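Local coordinates for putative mandelate racemase/muconate lactonizing enzyme (PDB 3DDM), which is a putative member of the mandelate racemase/muconate lactonizing enzyme family, pairing an enolase-type N-terminal domain with a TIM-barrel-like domain, its specific function not established, at residues H68-L81 with E109-D121. The protein carries 1 engineered substitution. Sequence-based numbering, arbitrary orientation.
Sequences HRARLVETVLAPLL and EPGPLAQAIAGLD
Arg69 and Gln115 join helices 65-81 and 110-131 of the enolase-type N-terminal domain; the axes of 68-81 and 110-121 pass 9.2 Å apart, crossing at -70°. The arginine grips the amide oxygen side-on: NE, at 2.8 Å, and NH2, at 2.7 Å, both donate bent hydrogen bonds to Gln115 OE1, in the carbonyl plane, with guanidinium and amide nearly coplanar. Pro112 lies over one guanidinium face, its CG 3.7 Å from Arg69 NH2. From the preceding residue, His68 NE2 gives an almost straight hydrogen bond, 2.6 Å long, to Glu109 OE1, in the imidazole plane and on the syn side of the carboxylate, though 31° out of the carboxylate plane. Having CG anti to the backbone N (chi1 -179°) carries the ring toward this glutamate, the N-cap residue of its helix.

Between and beyond these bonds the interface is apolar. Leu72 CD1 rests on Pro112 CB at 3.5 Å, and Val73 CG2 packs against Ala116 CB. Leu77 turns CD2 to Ile117 CG1, crossing at about a right angle, while Leu120 CD1 meets Leu77 CB at 3.6 Å and Leu81 CD2 at 3.8 Å. Strands 14-23 and 37-46 touch Val73 and Leu120.

Across the dimer interface, Arg69 pairs in a salt bridge with Glu109 of the second subunit, and reciprocally; the two His68 rings stack. The polar end thus links helix packing to dimer assembly.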
ATOM      1  N   HIS A  68      -5.285 -11.056   1.343  1.00 37.97           N
ATOM      2  CA  HIS A  68      -5.745  -9.754   0.892  1.00 36.58           C
ATOM      3  C   HIS A  68      -5.580  -9.610  -0.622  1.00 37.55           C
ATOM      4  O   HIS A  68      -6.458  -9.091  -1.316  1.00 36.53           O
ATOM      5  CB  HIS A  68      -4.957  -8.649   1.603  1.00 35.92           C
ATOM      6  CG  HIS A  68      -5.382  -7.268   1.219  1.00 35.71           C
ATOM      7  ND1 HIS A  68      -6.672  -6.811   1.397  1.00 36.46           N
ATOM      8  CD2 HIS A  68      -4.700  -6.256   0.634  1.00 34.88           C
ATOM      9  CE1 HIS A  68      -6.766  -5.577   0.936  1.00 34.54           C
ATOM     10  NE2 HIS A  68      -5.584  -5.216   0.467  1.00 35.04           N
ATOM     11  N   ARG A  69      -4.443 -10.074  -1.129  1.00 37.62           N
ATOM     12  CA  ARG A  69      -4.152  -9.974  -2.546  1.00 37.49           C
ATOM     13  C   ARG A  69      -5.085 -10.825  -3.386  1.00 37.82           C
ATOM     14  O   ARG A  69      -5.518 -10.404  -4.457  1.00 37.38           O
ATOM     15  CB  ARG A  69      -2.692 -10.335  -2.782  1.00 36.90           C
ATOM     16  CG  ARG A  69      -1.760  -9.258  -2.248  1.00 36.04           C
ATOM     17  CD  ARG A  69      -0.321  -9.729  -2.117  1.00 36.85           C
ATOM     18  NE  ARG A  69       0.572  -8.593  -1.933  1.00 36.66           N
ATOM     19  CZ  ARG A  69       0.524  -7.762  -0.899  1.00 37.37           C
ATOM     20  NH1 ARG A  69      -0.373  -7.936   0.065  1.00 37.61           N
ATOM     21  NH2 ARG A  69       1.364  -6.739  -0.840  1.00 38.48           N
ATOM     22  N   ALA A  70      -5.408 -12.016  -2.895  1.00 39.07           N
ATOM     23  CA  ALA A  70      -6.325 -12.890  -3.609  1.00 39.06           C
ATOM     24  C   ALA A  70      -7.702 -12.230  -3.589  1.00 40.04           C
ATOM     25  O   ALA A  70      -8.417 -12.263  -4.584  1.00 42.45           O
ATOM     26  CB  ALA A  70      -6.374 -14.254  -2.951  1.00 38.97           C
ATOM     27  N   ARG A  71      -8.067 -11.614  -2.466  1.00 40.61           N
ATOM     28  CA  ARG A  71      -9.356 -10.933  -2.374  1.00 42.65           C
ATOM     29  C   ARG A  71      -9.412  -9.797  -3.385  1.00 43.67           C
ATOM     30  O   ARG A  71     -10.418  -9.619  -4.072  1.00 44.22           O
ATOM     31  CB  ARG A  71      -9.598 -10.367  -0.971  1.00 45.22           C
ATOM     32  CG  ARG A  71      -9.973 -11.400   0.081  1.00 50.03           C
ATOM     33  CD  ARG A  71     -11.234 -12.181  -0.319  1.00 58.00           C
ATOM     34  NE  ARG A  71     -12.498 -11.468  -0.075  1.00 62.16           N
ATOM     35  CZ  ARG A  71     -13.681 -11.837  -0.577  1.00 62.79           C
ATOM     36  NH1 ARG A  71     -13.776 -12.911  -1.362  1.00 61.98           N
ATOM     37  NH2 ARG A  71     -14.773 -11.139  -0.285  1.00 62.13           N
ATOM     38  N   LEU A  72      -8.333  -9.022  -3.474  1.00 44.15           N
ATOM     39  CA  LEU A  72      -8.286  -7.912  -4.422  1.00 44.68           C
ATOM     40  C   LEU A  72      -8.568  -8.391  -5.837  1.00 45.31           C
ATOM     41  O   LEU A  72      -9.320  -7.747  -6.581  1.00 44.22           O
ATOM     42  CB  LEU A  72      -6.918  -7.221  -4.395  1.00 44.35           C
ATOM     43  CG  LEU A  72      -6.676  -6.231  -3.252  1.00 44.86           C
ATOM     44  CD1 LEU A  72      -5.302  -5.606  -3.410  1.00 43.62           C
ATOM     45  CD2 LEU A  72      -7.753  -5.159  -3.257  1.00 42.78           C
ATOM     46  N   VAL A  73      -7.961  -9.520  -6.203  1.00 45.13           N
ATOM     47  CA  VAL A  73      -8.139 -10.086  -7.535  1.00 45.27           C
ATOM     48  C   VAL A  73      -9.591 -10.473  -7.806  1.00 45.66           C
ATOM     49  O   VAL A  73     -10.130 -10.170  -8.872  1.00 44.84           O
ATOM     50  CB  VAL A  73      -7.234 -11.324  -7.739  1.00 44.59           C
ATOM     51  CG1 VAL A  73      -7.619 -12.066  -9.022  1.00 42.07           C
ATOM     52  CG2 VAL A  73      -5.791 -10.888  -7.809  1.00 43.61           C
ATOM     53  N   GLU A  74     -10.226 -11.126  -6.839  1.00 45.72           N
ATOM     54  CA  GLU A  74     -11.609 -11.555  -7.011  1.00 47.59           C
ATOM     55  C   GLU A  74     -12.670 -10.469  -6.782  1.00 48.06           C
ATOM     56  O   GLU A  74     -13.688 -10.453  -7.467  1.00 49.15           O
ATOM     57  CB  GLU A  74     -11.896 -12.773  -6.118  1.00 47.77           C
ATOM     58  CG  GLU A  74     -11.022 -13.990  -6.444  1.00 52.06           C
ATOM     59  CD  GLU A  74     -11.363 -15.242  -5.623  1.00 54.81           C
ATOM     60  OE1 GLU A  74     -11.485 -15.135  -4.379  1.00 57.34           O
ATOM     61  OE2 GLU A  74     -11.493 -16.338  -6.221  1.00 52.43           O
ATOM     62  N   THR A  75     -12.443  -9.549  -5.849  1.00 48.29           N
ATOM     63  CA  THR A  75     -13.441  -8.510  -5.582  1.00 48.36           C
ATOM     64  C   THR A  75     -13.263  -7.179  -6.312  1.00 47.29           C
ATOM     65  O   THR A  75     -14.220  -6.424  -6.447  1.00 47.45           O
ATOM     66  CB  THR A  75     -13.544  -8.189  -4.068  1.00 49.43           C
ATOM     67  OG1 THR A  75     -12.357  -7.515  -3.637  1.00 51.99           O
ATOM     68  CG2 THR A  75     -13.704  -9.466  -3.255  1.00 50.80           C
ATOM     69  N   VAL A  76     -12.062  -6.882  -6.792  1.00 46.23           N
ATOM     70  CA  VAL A  76     -11.834  -5.610  -7.467  1.00 44.34           C
ATOM     71  C   VAL A  76     -11.408  -5.697  -8.928  1.00 46.42           C
ATOM     72  O   VAL A  76     -11.975  -5.021  -9.788  1.00 47.23           O
ATOM     73  CB  VAL A  76     -10.794  -4.778  -6.694  1.00 42.97           C
ATOM     74  CG1 VAL A  76     -10.308  -3.603  -7.533  1.00 38.73           C
ATOM     75  CG2 VAL A  76     -11.406  -4.298  -5.394  1.00 39.80           C
ATOM     76  N   LEU A  77     -10.408  -6.518  -9.215  1.00 46.59           N
ATOM     77  CA  LEU A  77      -9.920  -6.648 -10.579  1.00 46.29           C
ATOM     78  C   LEU A  77     -10.767  -7.564 -11.453  1.00 46.29           C
ATOM     79  O   LEU A  77     -10.922  -7.306 -12.640  1.00 47.25           O
ATOM     80  CB  LEU A  77      -8.482  -7.156 -10.562  1.00 46.78           C
ATOM     81  CG  LEU A  77      -7.496  -6.350  -9.723  1.00 47.50           C
ATOM     82  CD1 LEU A  77      -6.242  -7.171  -9.531  1.00 49.25           C
ATOM     83  CD2 LEU A  77      -7.188  -5.024 -10.390  1.00 46.53           C
ATOM     84  N   ALA A  78     -11.310  -8.636 -10.876  1.00 46.75           N
ATOM     85  CA  ALA A  78     -12.121  -9.584 -11.646  1.00 45.90           C
ATOM     86  C   ALA A  78     -13.284  -8.903 -12.368  1.00 46.12           C
ATOM     87  O   ALA A  78     -13.445  -9.065 -13.579  1.00 44.24           O
ATOM     88  CB  ALA A  78     -12.634 -10.703 -10.738  1.00 43.02           C
ATOM     89  N   PRO A  79     -14.110  -8.128 -11.634  1.00 47.36           N
ATOM     90  CA  PRO A  79     -15.259  -7.421 -12.217  1.00 47.66           C
ATOM     91  C   PRO A  79     -14.851  -6.507 -13.368  1.00 48.61           C
ATOM     92  O   PRO A  79     -15.513  -6.474 -14.409  1.00 50.00           O
ATOM     93  CB  PRO A  79     -15.817  -6.638 -11.041  1.00 47.32           C
ATOM     94  CG  PRO A  79     -15.487  -7.519  -9.866  1.00 48.89           C
ATOM     95  CD  PRO A  79     -14.071  -7.939 -10.171  1.00 47.82           C
ATOM     96  N   LEU A  80     -13.772  -5.755 -13.188  1.00 47.69           N
ATOM     97  CA  LEU A  80     -13.312  -4.876 -14.255  1.00 48.72           C
ATOM     98  C   LEU A  80     -12.999  -5.736 -15.478  1.00 49.93           C
ATOM     99  O   LEU A  80     -13.469  -5.485 -16.590  1.00 51.58           O
ATOM    100  CB  LEU A  80     -12.046  -4.131 -13.828  1.00 47.54           C
ATOM    101  CG  LEU A  80     -12.183  -3.030 -12.780  1.00 45.84           C
ATOM    102  CD1 LEU A  80     -10.815  -2.474 -12.463  1.00 43.31           C
ATOM    103  CD2 LEU A  80     -13.091  -1.931 -13.304  1.00 44.65           C
ATOM    104  N   LEU A  81     -12.208  -6.770 -15.243  1.00 50.63           N
ATOM    105  CA  LEU A  81     -11.774  -7.694 -16.278  1.00 51.02           C
ATOM    106  C   LEU A  81     -12.901  -8.415 -17.039  1.00 50.37           C
ATOM    107  O   LEU A  81     -12.850  -8.528 -18.265  1.00 50.04           O
ATOM    108  CB  LEU A  81     -10.836  -8.716 -15.637  1.00 51.16           C
ATOM    109  CG  LEU A  81      -9.583  -9.173 -16.373  1.00 51.73           C
ATOM    110  CD1 LEU A  81      -8.776  -7.968 -16.868  1.00 50.05           C
ATOM    111  CD2 LEU A  81      -8.762 -10.044 -15.413  1.00 51.85           C
ATOM    112  N   GLU A 109      -2.574   1.556  -1.302  1.00 38.77           N
ATOM    113  CA  GLU A 109      -2.222   0.187  -1.671  1.00 38.18           C
ATOM    114  C   GLU A 109      -1.715   0.102  -3.116  1.00 36.46           C
ATOM    115  O   GLU A 109      -2.197  -0.695  -3.907  1.00 36.52           O
ATOM    116  CB  GLU A 109      -3.422  -0.744  -1.478  1.00 37.36           C
ATOM    117  CG  GLU A 109      -3.805  -0.939  -0.016  1.00 43.17           C
ATOM    118  CD  GLU A 109      -4.879  -2.006   0.201  1.00 44.92           C
ATOM    119  OE1 GLU A 109      -4.942  -2.956  -0.608  1.00 45.66           O
ATOM    120  OE2 GLU A 109      -5.642  -1.906   1.192  1.00 44.70           O
ATOM    121  N   PRO A 110      -0.722   0.932  -3.476  1.00 35.63           N
ATOM    122  CA  PRO A 110      -0.231   0.854  -4.853  1.00 36.21           C
ATOM    123  C   PRO A 110       0.436  -0.495  -5.096  1.00 37.61           C
ATOM    124  O   PRO A 110       0.475  -0.988  -6.229  1.00 39.50           O
ATOM    125  CB  PRO A 110       0.759   2.007  -4.927  1.00 33.56           C
ATOM    126  CG  PRO A 110       1.326   2.039  -3.536  1.00 33.17           C
ATOM    127  CD  PRO A 110       0.089   1.875  -2.680  1.00 33.95           C
ATOM    128  N   GLY A 111       0.952  -1.081  -4.015  1.00 36.94           N
ATOM    129  CA  GLY A 111       1.625  -2.370  -4.081  1.00 36.53           C
ATOM    130  C   GLY A 111       0.691  -3.555  -4.275  1.00 36.83           C
ATOM    131  O   GLY A 111       0.777  -4.246  -5.288  1.00 36.31           O
ATOM    132  N   PRO A 112      -0.204  -3.829  -3.314  1.00 36.61           N
ATOM    133  CA  PRO A 112      -1.132  -4.955  -3.446  1.00 37.12           C
ATOM    134  C   PRO A 112      -1.833  -4.952  -4.804  1.00 38.46           C
ATOM    135  O   PRO A 112      -1.916  -5.984  -5.479  1.00 39.42           O
ATOM    136  CB  PRO A 112      -2.104  -4.727  -2.297  1.00 36.68           C
ATOM    137  CG  PRO A 112      -1.219  -4.145  -1.251  1.00 36.56           C
ATOM    138  CD  PRO A 112      -0.396  -3.142  -2.025  1.00 35.43           C
ATOM    139  N   LEU A 113      -2.333  -3.787  -5.206  1.00 38.61           N
ATOM    140  CA  LEU A 113      -3.015  -3.657  -6.488  1.00 37.34           C
ATOM    141  C   LEU A 113      -2.092  -3.930  -7.676  1.00 36.66           C
ATOM    142  O   LEU A 113      -2.472  -4.642  -8.601  1.00 38.68           O
ATOM    143  CB  LEU A 113      -3.618  -2.261  -6.618  1.00 37.50           C
ATOM    144  CG  LEU A 113      -4.878  -1.979  -5.805  1.00 37.22           C
ATOM    145  CD1 LEU A 113      -5.067  -0.471  -5.695  1.00 37.03           C
ATOM    146  CD2 LEU A 113      -6.081  -2.652  -6.457  1.00 35.26           C
ATOM    147  N   ALA A 114      -0.889  -3.366  -7.667  1.00 34.62           N
ATOM    148  CA  ALA A 114       0.035  -3.601  -8.776  1.00 33.57           C
ATOM    149  C   ALA A 114       0.339  -5.091  -8.898  1.00 34.55           C
ATOM    150  O   ALA A 114       0.357  -5.657 -10.002  1.00 34.46           O
ATOM    151  CB  ALA A 114       1.315  -2.841  -8.565  1.00 27.73           C
ATOM    152  N   GLN A 115       0.571  -5.714  -7.746  1.00 34.51           N
ATOM    153  CA  GLN A 115       0.889  -7.124  -7.662  1.00 34.50           C
ATOM    154  C   GLN A 115      -0.253  -7.985  -8.201  1.00 36.38           C
ATOM    155  O   GLN A 115      -0.041  -8.896  -9.024  1.00 36.95           O
ATOM    156  CB  GLN A 115       1.217  -7.474  -6.208  1.00 35.21           C
ATOM    157  CG  GLN A 115       2.626  -7.049  -5.788  1.00 34.96           C
ATOM    158  CD  GLN A 115       2.688  -6.380  -4.414  1.00 34.93           C
ATOM    159  OE1 GLN A 115       2.105  -6.857  -3.441  1.00 36.42           O
ATOM    160  NE2 GLN A 115       3.416  -5.279  -4.336  1.00 32.22           N
ATOM    161  N   ALA A 116      -1.468  -7.702  -7.752  1.00 36.04           N
ATOM    162  CA  ALA A 116      -2.610  -8.460  -8.239  1.00 36.20           C
ATOM    163  C   ALA A 116      -2.719  -8.248  -9.749  1.00 36.14           C
ATOM    164  O   ALA A 116      -2.973  -9.191 -10.495  1.00 38.37           O
ATOM    165  CB  ALA A 116      -3.883  -8.002  -7.543  1.00 35.65           C
ATOM    166  N   ILE A 117      -2.510  -7.013 -10.199  1.00 34.72           N
ATOM    167  CA  ILE A 117      -2.599  -6.710 -11.620  1.00 35.05           C
ATOM    168  C   ILE A 117      -1.517  -7.467 -12.387  1.00 36.44           C
ATOM    169  O   ILE A 117      -1.793  -8.065 -13.418  1.00 36.89           O
ATOM    170  CB  ILE A 117      -2.496  -5.175 -11.876  1.00 34.18           C
ATOM    171  CG1 ILE A 117      -3.786  -4.487 -11.402  1.00 35.30           C
ATOM    172  CG2 ILE A 117      -2.290  -4.887 -13.351  1.00 31.17           C
ATOM    173  CD1 ILE A 117      -3.861  -2.973 -11.684  1.00 31.45           C
ATOM    174  N   ALA A 118      -0.291  -7.460 -11.880  1.00 38.83           N
ATOM    175  CA  ALA A 118       0.801  -8.173 -12.549  1.00 40.51           C
ATOM    176  C   ALA A 118       0.480  -9.671 -12.687  1.00 41.57           C
ATOM    177  O   ALA A 118       0.705 -10.267 -13.741  1.00 42.10           O
ATOM    178  CB  ALA A 118       2.112  -7.978 -11.774  1.00 41.31           C
ATOM    179  N   GLY A 119      -0.039 -10.276 -11.622  1.00 41.62           N
ATOM    180  CA  GLY A 119      -0.391 -11.680 -11.682  1.00 42.13           C
ATOM    181  C   GLY A 119      -1.424 -11.969 -12.767  1.00 43.57           C
ATOM    182  O   GLY A 119      -1.322 -12.979 -13.478  1.00 43.69           O
ATOM    183  N   LEU A 120      -2.423 -11.096 -12.900  1.00 42.69           N
ATOM    184  CA  LEU A 120      -3.460 -11.275 -13.915  1.00 40.73           C
ATOM    185  C   LEU A 120      -2.929 -11.065 -15.329  1.00 42.00           C
ATOM    186  O   LEU A 120      -3.457 -11.650 -16.285  1.00 43.20           O
ATOM    187  CB  LEU A 120      -4.639 -10.337 -13.658  1.00 38.88           C
ATOM    188  CG  LEU A 120      -5.577 -10.815 -12.546  1.00 38.71           C
ATOM    189  CD1 LEU A 120      -6.667  -9.788 -12.279  1.00 37.56           C
ATOM    190  CD2 LEU A 120      -6.184 -12.142 -12.960  1.00 37.13           C
ATOM    191  N   ASP A 121      -1.889 -10.242 -15.483  1.00 40.84           N
ATOM    192  CA  ASP A 121      -1.330 -10.027 -16.814  1.00 42.49           C
ATOM    193  C   ASP A 121      -0.572 -11.284 -17.240  1.00 42.87           C
ATOM    194  O   ASP A 121      -0.634 -11.708 -18.401  1.00 42.82           O
ATOM    195  CB  ASP A 121      -0.383  -8.824 -16.840  1.00 43.65           C
ATOM    196  CG  ASP A 121       0.020  -8.439 -18.264  1.00 47.61           C
ATOM    197  OD1 ASP A 121       1.155  -8.782 -18.686  1.00 45.64           O
ATOM    198  OD2 ASP A 121      -0.820  -7.808 -18.960  1.00 46.86           O
TER